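Local coordinates for O-ureido-L-serine synthase (Streptomyces lavendulae, PDB 3X43), which makes O-ureido-L-serine from O-acetyl-L-serine and hydroxyurea for D-cycloserine biosynthesis, using pyridoxal 5'-phosphate, and also accepts sulfide to give L-cysteine, at residues Pro15-Gln20 and Val31-Phe36; Asp170-Gly175 and Leu287-Asp292. All blocks are in the same frame, centred on the assembly; numbering follows the deposited sequence.

How the interactions relate
Both contacts are buried pairings of neighbouring strands in the same mixed sheet, their centres about 10 Å apart. Interaction 1 is antiparallel and holds strand 16-18, the outermost within the chain, to strand 27-33; Ile16 also makes backbone hydrogen bonds to the second subunit. Interaction 2 is parallel, lies further inside and meets no other protein chain. Strands 27-33 and 284-290 sit side by side, so the two contacts are stitched together directly: Lys32 O lies 2.8 Å from Leu290 N and Glu34 N 2.9 Å from Leu290 O, both probable hydrogen bonds. Their chemistry differs accordingly: a CH-pi contact and a buried lysine chain in interaction 1, a Met-aromatic contact and the cofactor in interaction 2.

Interaction 1 (Pro15-Gln20 and Val31-Phe36); sequences PIVRLQ and VKVESF
Val31 O is gripped twice from the opposing strand. The backbone N of Val17 reaches it in the carbonyl plane at 2.7 Å, and Ile16 CA adds a C-H...O contact at 3.1 Å. Val31 N returns a bond to Val17 O of 2.6 Å, its donor tilted 21° from the carbonyl plane, which makes Val17 and Val31 an antiparallel hydrogen-bonded pair. One step on, Ile16 and Lys32 form the non-hydrogen-bonded pair, and Val33 N closes the register on Pro15 O at 3.1 Å.

Side chains meet on both faces. On one, Ile16 CG1 lies 3.6 Å from Lys32 CD, the two chains crossing obliquely; bends at chi2 and chi4 carry the lysine past the isoleucine and bring NZ to its salt bridge with Glu159 and a hydrogen bond with Thr14. On the other, chi1 of -47° sets CG2 of Val17 between its own N and C, where it faces Val31 CG1 at 3.6 Å. Beyond the paired residues, Pro15 CG sits over one face of the Phe36 ring, 3.6 Å from its centroid and 21° off the normal, a CH-pi contact. Phe4 of the second subunit packs on Pro15 and Val17. This geometry is that of a β-hairpin, strands 16-18 and 27-33, at the margin of the chain's mixed sheet, where Ile16 also makes backbone hydrogen bonds to the second subunit, in a type II PLP enzyme.

Interaction 2 (Asp170-Gly175 and Leu287-Asp292); sequences DHFVTG and LAMLPD. With PLP (pyridoxal-5'-phosphate), chain J.
His171 O takes the first bond between the strands, from Leu287 N at 2.7 Å, with the donor tilted out of the carbonyl plane. Phe172 follows; with CG anti to the backbone N (chi1 168°), the ring leans toward the opposite strand. Leu287 CD2 lies at the ring edge, 4.0 Å from Phe172 CD1, while Met289 CG approaches Phe172 CZ to 3.7 Å. The Met289 sulfur completes a Met-aromatic contact, SD standing 5.1 Å from the ring centroid and 77° off the normal, thus at the edge. Val185 and Leu189 of helix 180-192 pack on the same ring.

Val173 bonds through both backbone groups: its N reaches Leu287 O at 2.7 Å in an almost straight line (176° at the hydrogen), and its O accepts from Met289 N. These bonds define a parallel register, Phe172 beside Leu287 and Val173 beside Ala288, as expected for inner strands of an α/β sheet sandwiched by helices. On the Val173 and Ala288 face, Thr272 and Thr269 of helix 264-279 cover the strands.

Thr174 lies alongside Met289, both side chains pointing the same way. Its OG1 donates to a lone pair of Gly175 O at 2.8 Å. Gly175 then leads into Gly177-Thr181, which runs into the start of helix 180-192 and binds the cofactor. From the neighbouring strand end, Pro291 CB comes within 3.4 Å of PLP N1, and Asp292 OD2, hydrogen-bonded to Asn73 and Tyr297, lies 3.3 Å from PLP C2A.

Interaction 1 (Pro15-Gln20 and Val31-Phe36)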
ATOM      1  N   PRO B  15      -7.227  -7.597   2.567  1.00 30.40           N
ATOM      2  CA  PRO B  15      -6.126  -8.539   2.726  1.00 31.57           C
ATOM      3  C   PRO B  15      -6.453 -10.027   2.605  1.00 30.61           C
ATOM      4  O   PRO B  15      -7.526 -10.489   2.982  1.00 29.74           O
ATOM      5  CB  PRO B  15      -5.571  -8.188   4.099  1.00 31.40           C
ATOM      6  CG  PRO B  15      -6.766  -7.745   4.864  1.00 33.80           C
ATOM      7  CD  PRO B  15      -7.700  -7.080   3.863  1.00 30.66           C
ATOM      8  N   ILE B  16      -5.500 -10.765   2.055  1.00 26.21           N
ATOM      9  CA  ILE B  16      -5.624 -12.201   1.934  1.00 26.97           C
ATOM     10  C   ILE B  16      -4.593 -12.751   2.935  1.00 29.56           C
ATOM     11  O   ILE B  16      -3.391 -12.485   2.819  1.00 27.66           O
ATOM     12  CB  ILE B  16      -5.309 -12.675   0.492  1.00 28.53           C
ATOM     13  CG1 ILE B  16      -6.415 -12.205  -0.460  1.00 28.70           C
ATOM     14  CG2 ILE B  16      -5.216 -14.201   0.442  1.00 30.30           C
ATOM     15  CD1 ILE B  16      -6.192 -12.576  -1.929  1.00 27.00           C
ATOM     16  N   VAL B  17      -5.066 -13.481   3.941  1.00 29.72           N
ATOM     17  CA  VAL B  17      -4.170 -14.033   4.947  1.00 33.99           C
ATOM     18  C   VAL B  17      -4.176 -15.551   4.983  1.00 32.50           C
ATOM     19  O   VAL B  17      -5.166 -16.187   4.636  1.00 30.61           O
ATOM     20  CB  VAL B  17      -4.519 -13.501   6.342  1.00 35.17           C
ATOM     21  CG1 VAL B  17      -4.696 -11.995   6.276  1.00 39.08           C
ATOM     22  CG2 VAL B  17      -5.790 -14.145   6.847  1.00 38.66           C
ATOM     23  N   ARG B  18      -3.054 -16.119   5.414  1.00 36.02           N
ATOM     24  CA  ARG B  18      -2.889 -17.571   5.495  1.00 36.51           C
ATOM     25  C   ARG B  18      -3.374 -18.132   6.822  1.00 33.49           C
ATOM     26  O   ARG B  18      -3.104 -17.561   7.872  1.00 28.55           O
ATOM     27  CB  ARG B  18      -1.413 -17.947   5.325  1.00 37.82           C
ATOM     28  CG  ARG B  18      -1.191 -19.344   4.786  1.00 43.57           C
ATOM     29  CD  ARG B  18       0.281 -19.730   4.806  1.00 46.15           C
ATOM     30  NE  ARG B  18       0.509 -20.869   5.689  1.00 56.02           N
ATOM     31  CZ  ARG B  18       1.070 -20.792   6.894  1.00 57.84           C
ATOM     32  NH1 ARG B  18       1.475 -19.622   7.379  1.00 55.80           N
ATOM     33  NH2 ARG B  18       1.210 -21.890   7.628  1.00 60.26           N
ATOM     34  N   LEU B  19      -4.099 -19.246   6.774  1.00 30.20           N
ATOM     35  CA  LEU B  19      -4.557 -19.869   8.009  1.00 33.18           C
ATOM     36  C   LEU B  19      -3.304 -20.482   8.636  1.00 36.17           C
ATOM     37  O   LEU B  19      -2.503 -21.126   7.948  1.00 37.08           O
ATOM     38  CB  LEU B  19      -5.606 -20.942   7.713  1.00 24.78           C
ATOM     39  CG  LEU B  19      -6.907 -20.352   7.157  1.00 24.68           C
ATOM     40  CD1 LEU B  19      -8.023 -21.398   7.123  1.00 21.98           C
ATOM     41  CD2 LEU B  19      -7.310 -19.172   8.025  1.00 23.64           C
ATOM     42  N   GLN B  20      -3.116 -20.260   9.930  1.00 38.93           N
ATOM     43  CA  GLN B  20      -1.932 -20.781  10.606  1.00 41.49           C
ATOM     44  C   GLN B  20      -2.001 -22.252  11.029  1.00 41.71           C
ATOM     45  O   GLN B  20      -1.025 -22.987  10.866  1.00 43.62           O
ATOM     46  CB  GLN B  20      -1.608 -19.923  11.831  1.00 42.19           C
ATOM     47  CG  GLN B  20      -1.090 -18.529  11.501  1.00 48.45           C
ATOM     48  CD  GLN B  20       0.055 -18.546  10.507  1.00 50.93           C
ATOM     49  OE1 GLN B  20       0.997 -19.334  10.634  1.00 51.97           O
ATOM     50  NE2 GLN B  20      -0.019 -17.674   9.509  1.00 52.08           N
ATOM     51  N   VAL B  31      -7.036 -16.940   2.991  1.00 29.43           N
ATOM     52  CA  VAL B  31      -8.375 -16.434   3.145  1.00 28.29           C
ATOM     53  C   VAL B  31      -8.478 -14.925   2.873  1.00 31.61           C
ATOM     54  O   VAL B  31      -7.597 -14.163   3.266  1.00 30.41           O
ATOM     55  CB  VAL B  31      -8.822 -16.832   4.567  1.00 32.88           C
ATOM     56  CG1 VAL B  31      -8.806 -15.640   5.508  1.00 30.90           C
ATOM     57  CG2 VAL B  31     -10.137 -17.549   4.501  1.00 31.67           C
ATOM     58  N   LYS B  32      -9.541 -14.508   2.177  1.00 32.39           N
ATOM     59  CA  LYS B  32      -9.771 -13.088   1.852  1.00 28.88           C
ATOM     60  C   LYS B  32     -10.796 -12.469   2.803  1.00 28.79           C
ATOM     61  O   LYS B  32     -11.970 -12.814   2.763  1.00 31.95           O
ATOM     62  CB  LYS B  32     -10.260 -12.944   0.407  1.00 28.29           C
ATOM     63  CG  LYS B  32     -10.028 -11.547  -0.186  1.00 27.54           C
ATOM     64  CD  LYS B  32      -9.758 -11.628  -1.674  1.00 26.55           C
ATOM     65  CE  LYS B  32      -9.893 -10.282  -2.356  1.00 28.66           C
ATOM     66  NZ  LYS B  32      -8.967  -9.255  -1.800  1.00 26.45           N
ATOM     67  N   VAL B  33     -10.353 -11.544   3.650  1.00 30.57           N
ATOM     68  CA  VAL B  33     -11.227 -10.913   4.642  1.00 32.58           C
ATOM     69  C   VAL B  33     -11.952  -9.658   4.144  1.00 30.95           C
ATOM     70  O   VAL B  33     -11.399  -8.566   4.161  1.00 31.89           O
ATOM     71  CB  VAL B  33     -10.414 -10.556   5.918  1.00 32.88           C
ATOM     72  CG1 VAL B  33     -11.326 -10.402   7.109  1.00 26.98           C
ATOM     73  CG2 VAL B  33      -9.382 -11.628   6.175  1.00 33.32           C
ATOM     74  N   GLU B  34     -13.202  -9.816   3.724  1.00 31.49           N
ATOM     75  CA  GLU B  34     -13.978  -8.688   3.226  1.00 32.31           C
ATOM     76  C   GLU B  34     -14.565  -7.814   4.324  1.00 33.40           C
ATOM     77  O   GLU B  34     -15.247  -6.830   4.043  1.00 37.51           O
ATOM     78  CB  GLU B  34     -15.089  -9.178   2.303  1.00 31.98           C
ATOM     79  CG  GLU B  34     -14.566  -9.701   0.959  1.00 33.33           C
ATOM     80  CD  GLU B  34     -14.025  -8.589   0.059  1.00 36.68           C
ATOM     81  OE1 GLU B  34     -12.930  -8.760  -0.511  1.00 36.68           O
ATOM     82  OE2 GLU B  34     -14.694  -7.545  -0.079  1.00 32.99           O
ATOM     83  N   SER B  35     -14.292  -8.165   5.574  1.00 33.28           N
ATOM     84  CA  SER B  35     -14.783  -7.390   6.706  1.00 31.84           C
ATOM     85  C   SER B  35     -13.923  -6.142   6.861  1.00 32.53           C
ATOM     86  O   SER B  35     -14.255  -5.231   7.629  1.00 28.32           O
ATOM     87  CB  SER B  35     -14.724  -8.219   7.999  1.00 34.37           C
ATOM     88  OG  SER B  35     -13.393  -8.585   8.325  1.00 31.68           O
ATOM     89  N   PHE B  36     -12.813  -6.103   6.134  1.00 29.52           N
ATOM     90  CA  PHE B  36     -11.938  -4.950   6.210  1.00 31.49           C
ATOM     91  C   PHE B  36     -12.554  -3.741   5.498  1.00 30.85           C
ATOM     92  O   PHE B  36     -12.117  -2.613   5.702  1.00 34.01           O
ATOM     93  CB  PHE B  36     -10.569  -5.291   5.624  1.00 31.71           C
ATOM     94  CG  PHE B  36      -9.614  -5.865   6.634  1.00 33.19           C
ATOM     95  CD1 PHE B  36      -8.813  -5.029   7.409  1.00 33.34           C
ATOM     96  CD2 PHE B  36      -9.538  -7.236   6.836  1.00 34.44           C
ATOM     97  CE1 PHE B  36      -7.951  -5.547   8.373  1.00 31.53           C
ATOM     98  CE2 PHE B  36      -8.672  -7.768   7.805  1.00 34.85           C
ATOM     99  CZ  PHE B  36      -7.882  -6.924   8.569  1.00 34.32           C
TER

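Interaction 2 (Asp170-Gly175 and Leu287-Asp292)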
ATOM      1  N   ASP B 170      -4.420 -23.241  -6.450  1.00 34.29           N
ATOM      2  CA  ASP B 170      -5.118 -24.355  -7.077  1.00 36.46           C
ATOM      3  C   ASP B 170      -6.636 -24.319  -6.967  1.00 34.29           C
ATOM      4  O   ASP B 170      -7.317 -24.835  -7.841  1.00 36.82           O
ATOM      5  CB  ASP B 170      -4.603 -25.686  -6.505  1.00 37.25           C
ATOM      6  CG  ASP B 170      -3.091 -25.828  -6.619  1.00 43.23           C
ATOM      7  OD1 ASP B 170      -2.576 -25.804  -7.762  1.00 43.62           O
ATOM      8  OD2 ASP B 170      -2.415 -25.964  -5.568  1.00 41.96           O
ATOM      9  N   HIS B 171      -7.164 -23.724  -5.900  1.00 34.84           N
ATOM     10  CA  HIS B 171      -8.616 -23.656  -5.697  1.00 35.23           C
ATOM     11  C   HIS B 171      -9.107 -22.311  -5.180  1.00 33.04           C
ATOM     12  O   HIS B 171      -8.505 -21.718  -4.280  1.00 33.65           O
ATOM     13  CB  HIS B 171      -9.077 -24.712  -4.688  1.00 37.36           C
ATOM     14  CG  HIS B 171      -8.703 -26.111  -5.053  1.00 38.94           C
ATOM     15  ND1 HIS B 171      -9.626 -27.031  -5.501  1.00 37.92           N
ATOM     16  CD2 HIS B 171      -7.513 -26.755  -5.019  1.00 39.08           C
ATOM     17  CE1 HIS B 171      -9.019 -28.181  -5.729  1.00 40.88           C
ATOM     18  NE2 HIS B 171      -7.737 -28.041  -5.443  1.00 40.81           N
ATOM     19  N   PHE B 172     -10.218 -21.845  -5.739  1.00 32.13           N
ATOM     20  CA  PHE B 172     -10.822 -20.591  -5.305  1.00 32.13           C
ATOM     21  C   PHE B 172     -12.240 -20.954  -4.891  1.00 33.13           C
ATOM     22  O   PHE B 172     -13.046 -21.328  -5.735  1.00 34.97           O
ATOM     23  CB  PHE B 172     -10.854 -19.565  -6.438  1.00 32.33           C
ATOM     24  CG  PHE B 172     -11.707 -18.364  -6.131  1.00 29.05           C
ATOM     25  CD1 PHE B 172     -11.280 -17.411  -5.219  1.00 27.10           C
ATOM     26  CD2 PHE B 172     -12.960 -18.219  -6.712  1.00 27.34           C
ATOM     27  CE1 PHE B 172     -12.098 -16.329  -4.886  1.00 27.34           C
ATOM     28  CE2 PHE B 172     -13.777 -17.151  -6.388  1.00 25.75           C
ATOM     29  CZ  PHE B 172     -13.345 -16.205  -5.473  1.00 25.45           C
ATOM     30  N   VAL B 173     -12.533 -20.849  -3.597  1.00 32.47           N
ATOM     31  CA  VAL B 173     -13.844 -21.213  -3.067  1.00 31.39           C
ATOM     32  C   VAL B 173     -14.754 -20.063  -2.666  1.00 33.75           C
ATOM     33  O   VAL B 173     -14.362 -19.154  -1.928  1.00 34.67           O
ATOM     34  CB  VAL B 173     -13.698 -22.127  -1.836  1.00 31.61           C
ATOM     35  CG1 VAL B 173     -15.057 -22.718  -1.468  1.00 29.94           C
ATOM     36  CG2 VAL B 173     -12.691 -23.228  -2.123  1.00 27.63           C
ATOM     37  N   THR B 174     -15.991 -20.114  -3.136  1.00 33.28           N
ATOM     38  CA  THR B 174     -16.937 -19.068  -2.789  1.00 35.27           C
ATOM     39  C   THR B 174     -18.373 -19.548  -2.850  1.00 35.60           C
ATOM     40  O   THR B 174     -18.699 -20.511  -3.548  1.00 37.77           O
ATOM     41  CB  THR B 174     -16.802 -17.846  -3.726  1.00 30.29           C
ATOM     42  OG1 THR B 174     -17.726 -16.833  -3.321  1.00 36.50           O
ATOM     43  CG2 THR B 174     -17.102 -18.233  -5.153  1.00 30.90           C
ATOM     44  N   GLY B 175     -19.223 -18.882  -2.087  1.00 35.08           N
ATOM     45  CA  GLY B 175     -20.632 -19.201  -2.115  1.00 39.06           C
ATOM     46  C   GLY B 175     -21.215 -18.073  -2.948  1.00 42.80           C
ATOM     47  O   GLY B 175     -20.471 -17.213  -3.428  1.00 43.30           O
ATOM     48  N   LEU B 287      -7.877 -20.862  -1.799  1.00 34.19           N
ATOM     49  CA  LEU B 287      -8.261 -19.510  -1.401  1.00 29.23           C
ATOM     50  C   LEU B 287      -9.758 -19.507  -1.130  1.00 28.51           C
ATOM     51  O   LEU B 287     -10.548 -19.948  -1.958  1.00 30.02           O
ATOM     52  CB  LEU B 287      -7.931 -18.496  -2.502  1.00 28.99           C
ATOM     53  CG  LEU B 287      -8.448 -17.069  -2.260  1.00 27.50           C
ATOM     54  CD1 LEU B 287      -7.974 -16.581  -0.913  1.00 20.94           C
ATOM     55  CD2 LEU B 287      -7.935 -16.133  -3.350  1.00 25.38           C
ATOM     56  N   ALA B 288     -10.145 -19.022   0.040  1.00 26.62           N
ATOM     57  CA  ALA B 288     -11.545 -18.975   0.412  1.00 25.42           C
ATOM     58  C   ALA B 288     -11.956 -17.529   0.695  1.00 28.12           C
ATOM     59  O   ALA B 288     -11.164 -16.754   1.235  1.00 28.87           O
ATOM     60  CB  ALA B 288     -11.774 -19.838   1.646  1.00 22.79           C
ATOM     61  N   MET B 289     -13.187 -17.175   0.324  1.00 27.86           N
ATOM     62  CA  MET B 289     -13.720 -15.824   0.540  1.00 29.24           C
ATOM     63  C   MET B 289     -14.433 -15.714   1.885  1.00 28.23           C
ATOM     64  O   MET B 289     -15.283 -16.533   2.204  1.00 33.05           O
ATOM     65  CB  MET B 289     -14.726 -15.447  -0.558  1.00 26.73           C
ATOM     66  CG  MET B 289     -14.145 -15.265  -1.958  1.00 25.85           C
ATOM     67  SD  MET B 289     -13.059 -13.829  -2.139  1.00 33.12           S
ATOM     68  CE  MET B 289     -14.084 -12.479  -1.552  1.00 23.76           C
ATOM     69  N   LEU B 290     -14.093 -14.681   2.652  1.00 27.97           N
ATOM     70  CA  LEU B 290     -14.691 -14.406   3.960  1.00 26.14           C
ATOM     71  C   LEU B 290     -15.520 -13.129   3.720  1.00 26.87           C
ATOM     72  O   LEU B 290     -15.034 -12.016   3.898  1.00 25.03           O
ATOM     73  CB  LEU B 290     -13.586 -14.131   4.981  1.00 26.28           C
ATOM     74  CG  LEU B 290     -13.062 -15.288   5.829  1.00 30.30           C
ATOM     75  CD1 LEU B 290     -12.824 -16.514   4.972  1.00 19.77           C
ATOM     76  CD2 LEU B 290     -11.788 -14.852   6.519  1.00 28.71           C
ATOM     77  N   PRO B 291     -16.796 -13.287   3.361  1.00 26.47           N
ATOM     78  CA  PRO B 291     -17.663 -12.136   3.079  1.00 29.42           C
ATOM     79  C   PRO B 291     -17.942 -11.044   4.104  1.00 31.14           C
ATOM     80  O   PRO B 291     -18.157  -9.896   3.719  1.00 34.52           O
ATOM     81  CB  PRO B 291     -18.957 -12.784   2.559  1.00 27.80           C
ATOM     82  CG  PRO B 291     -18.556 -14.212   2.197  1.00 26.64           C
ATOM     83  CD  PRO B 291     -17.521 -14.561   3.215  1.00 22.18           C
ATOM     84  N   ASP B 292     -17.950 -11.356   5.391  1.00 33.12           N
ATOM     85  CA  ASP B 292     -18.252 -10.305   6.350  1.00 34.56           C
ATOM     86  C   ASP B 292     -17.798 -10.573   7.769  1.00 35.12           C
ATOM     87  O   ASP B 292     -17.286 -11.656   8.073  1.00 37.79           O
ATOM     88  CB  ASP B 292     -19.760  -9.995   6.331  1.00 35.77           C
ATOM     89  CG  ASP B 292     -20.628 -11.134   6.898  1.00 40.75           C
ATOM     90  OD1 ASP B 292     -20.102 -12.214   7.251  1.00 37.35           O
ATOM     91  OD2 ASP B 292     -21.860 -10.935   6.991  1.00 40.10           O
TER
HETATM   92  N1  PLP J 401     -22.135 -13.946   2.281  1.00 35.43           N
HETATM   93  C2  PLP J 401     -22.682 -12.787   2.845  1.00 38.66           C
HETATM   94  C2A PLP J 401     -22.805 -12.619   4.344  1.00 38.22           C
HETATM   95  C3  PLP J 401     -23.100 -11.812   1.983  1.00 41.01           C
HETATM   96  O3  PLP J 401     -23.581 -10.645   2.451  1.00 40.92           O
HETATM   97  C4  PLP J 401     -22.973 -12.029   0.586  1.00 38.93           C
HETATM   98  C4A PLP J 401     -23.395 -10.872  -0.410  1.00 39.85           C
HETATM   99  C5  PLP J 401     -22.416 -13.247   0.101  1.00 39.49           C
HETATM  100  C6  PLP J 401     -22.008 -14.157   0.962  1.00 39.28           C
HETATM  101  C5A PLP J 401     -22.410 -13.655  -1.370  1.00 38.37           C
HETATM  102  O4P PLP J 401     -21.673 -12.765  -2.217  1.00 41.91           O
HETATM  103  P   PLP J 401     -22.143 -12.379  -3.691  1.00 39.27           P
HETATM  104  O1P PLP J 401     -23.427 -11.700  -3.551  1.00 34.42           O
HETATM  105  O2P PLP J 401     -21.124 -11.502  -4.257  1.00 37.12           O
HETATM  106  O3P PLP J 401     -22.252 -13.627  -4.444  1.00 31.57           O